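Local coordinates for protein sulfatase (PDB 6USS) that probably hydrolyses aryl sulfate esters as a calcium-dependent sulfatase of a gut Bacteroides, here as a catalytic-site mutant, at residues Cys93-Gly98 with Thr147-Ile152. The protein carries 1 engineered substitution. Residues are numbered along the deposited sequence; the frame is centred on the assembly and turned at random.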
loop_
_atom_site.group_PDB
_atom_site.type_symbol
_atom_site.label_atom_id
_atom_site.label_comp_id
_atom_site.label_asym_id
_atom_site.label_seq_id
_atom_site.Cartn_x
_atom_site.Cartn_y
_atom_site.Cartn_z
ATOM N N CYS A 93 3.376 6.041 17.699
ATOM C CA CYS A 93 4.574 5.323 17.263
ATOM C C CYS A 93 4.865 4.100 18.136
ATOM O O CYS A 93 5.349 3.079 17.635
ATOM C CB CYS A 93 5.767 6.270 17.266
ATOM S SG CYS A 93 5.687 7.511 15.984
ATOM N N SER A 94 4.574 4.180 19.434
ATOM C CA SER A 94 4.709 3.012 20.289
ATOM C C SER A 94 3.724 1.917 19.894
ATOM O O SER A 94 4.071 0.727 19.909
ATOM C CB SER A 94 4.516 3.417 21.750
ATOM O OG SER A 94 5.629 4.179 22.217
ATOM N N LEU A 95 2.484 2.300 19.559
ATOM C CA LEU A 95 1.486 1.339 19.110
ATOM C C LEU A 95 1.960 0.596 17.872
ATOM O O LEU A 95 1.911 -0.641 17.808
ATOM C CB LEU A 95 0.174 2.057 18.802
ATOM C CG LEU A 95 -0.779 1.250 17.912
ATOM C CD1 LEU A 95 -1.472 0.161 18.711
ATOM C CD2 LEU A 95 -1.782 2.159 17.238
ATOM N N ILE A 96 2.431 1.351 16.875
ATOM C CA ILE A 96 2.775 0.791 15.575
ATOM C C ILE A 96 4.117 0.049 15.591
ATOM O O ILE A 96 4.355 -0.806 14.722
ATOM C CB ILE A 96 2.739 1.931 14.538
ATOM C CG1 ILE A 96 2.251 1.404 13.186
ATOM C CG2 ILE A 96 4.094 2.605 14.419
ATOM C CD1 ILE A 96 0.781 1.000 13.175
ATOM N N THR A 97 4.982 0.321 16.572
ATOM C CA THR A 97 6.291 -0.302 16.634
ATOM C C THR A 97 6.487 -1.206 17.839
ATOM O O THR A 97 7.527 -1.862 17.923
ATOM C CB THR A 97 7.411 0.759 16.665
ATOM O OG1 THR A 97 7.364 1.477 17.910
ATOM C CG2 THR A 97 7.316 1.742 15.487
ATOM N N GLY A 98 5.556 -1.231 18.792
ATOM C CA GLY A 98 5.737 -2.072 19.966
ATOM C C GLY A 98 6.876 -1.662 20.866
ATOM O O GLY A 98 7.322 -2.457 21.697
ATOM N N THR A 147 9.846 -2.532 12.392
ATOM C CA THR A 147 8.935 -3.413 11.679
ATOM C C THR A 147 7.507 -3.114 12.131
ATOM O O THR A 147 7.181 -3.265 13.317
ATOM C CB THR A 147 9.314 -4.865 11.950
ATOM O OG1 THR A 147 10.637 -5.095 11.449
ATOM C CG2 THR A 147 8.345 -5.802 11.265
ATOM N N SER A 148 6.670 -2.680 11.190
ATOM C CA SER A 148 5.345 -2.162 11.498
ATOM C C SER A 148 4.373 -3.265 11.885
ATOM O O SER A 148 4.393 -4.363 11.322
ATOM C CB SER A 148 4.770 -1.393 10.313
ATOM O OG SER A 148 3.493 -0.861 10.661
ATOM N N LEU A 149 3.499 -2.944 12.843
ATOM C CA LEU A 149 2.455 -3.876 13.244
ATOM C C LEU A 149 1.563 -4.270 12.065
ATOM O O LEU A 149 1.158 -5.433 11.950
ATOM C CB LEU A 149 1.636 -3.257 14.372
ATOM C CG LEU A 149 0.314 -3.903 14.798
ATOM C CD1 LEU A 149 0.479 -5.305 15.363
ATOM C CD2 LEU A 149 -0.359 -3.020 15.815
ATOM N N ALA A 150 1.241 -3.313 11.181
ATOM C CA ALA A 150 0.369 -3.609 10.046
ATOM C C ALA A 150 1.069 -4.458 8.996
ATOM O O ALA A 150 0.408 -5.232 8.288
ATOM C CB ALA A 150 -0.138 -2.315 9.405
ATOM N N GLU A 151 2.391 -4.301 8.855
ATOM C CA GLU A 151 3.159 -5.150 7.949
ATOM C C GLU A 151 3.085 -6.613 8.373
ATOM O O GLU A 151 2.948 -7.507 7.529
ATOM C CB GLU A 151 4.615 -4.681 7.902
ATOM C CG GLU A 151 5.432 -5.225 6.721
ATOM C CD GLU A 151 4.971 -4.660 5.364
ATOM O OE1 GLU A 151 4.685 -3.439 5.291
ATOM O OE2 GLU A 151 4.901 -5.435 4.377
ATOM N N ILE A 152 3.165 -6.880 9.678
ATOM C CA ILE A 152 3.177 -8.261 10.148
ATOM C C ILE A 152 1.804 -8.896 9.977
ATOM O O ILE A 152 1.687 -10.061 9.564
ATOM C CB ILE A 152 3.657 -8.322 11.608
ATOM C CG1 ILE A 152 5.071 -7.758 11.735
ATOM C CG2 ILE A 152 3.664 -9.743 12.089
ATOM C CD1 ILE A 152 5.538 -7.736 13.168
#
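Ile96 O, in the last turn of helix 88-97, accepts from Leu149 N, in the first turn of helix 149-155, at 3.0 Å, the donor lying in the carbonyl plane with a C=O...N angle of 152°. This is a C-terminus-to-N-terminus junction of two helices in the alkaline-phosphatase-like sulfatase domain: a carbonyl from one helix end meets an amide from the other's start. Helix 88-97 begins at the engineered Cys88, a calcium ligand that replaces the serine predicted to mature to 3-oxoalanine; the bond to Leu149 lies at the other end of that helix.

The CA-CB bond of Leu149 is directed at the end of helix 88-97. CB lies 3.7 Å from Ile96 O, and CG, anti to the backbone N (chi1 168°), carries CD2 to 3.8 Å from Leu95 O. The side-chain ends of the two leucines meet more loosely, Leu95 CD1 to Leu149 CD2 at 4.4 Å, and helix 383-390 touches both, Leu95 through Phe383 and Leu149 through Tyr384 and Leu388.

Beside the backbone bond, Ile96 brings CG1 to 3.6 Å from Ser148 OG. That hydroxyl is hydrogen-bonded to Met181 O, and as N-cap it also accepts a weak bond from Ala150 N; Met181 in turn touches the Ile96 side chain. Beyond Ile96, Gln400 links the two segments a second time, its NE2 bonding to Thr97 O and its OE1 to Thr147 N. Gly98, with positive phi, is the first residue after helix 88-97. In the helix's last turn Thr97 N and Thr97 OG1 grip Cys93 O from opposite faces of its plane, and the bond from Thr97 OG1 to Cys93 O is 2.6 Å long.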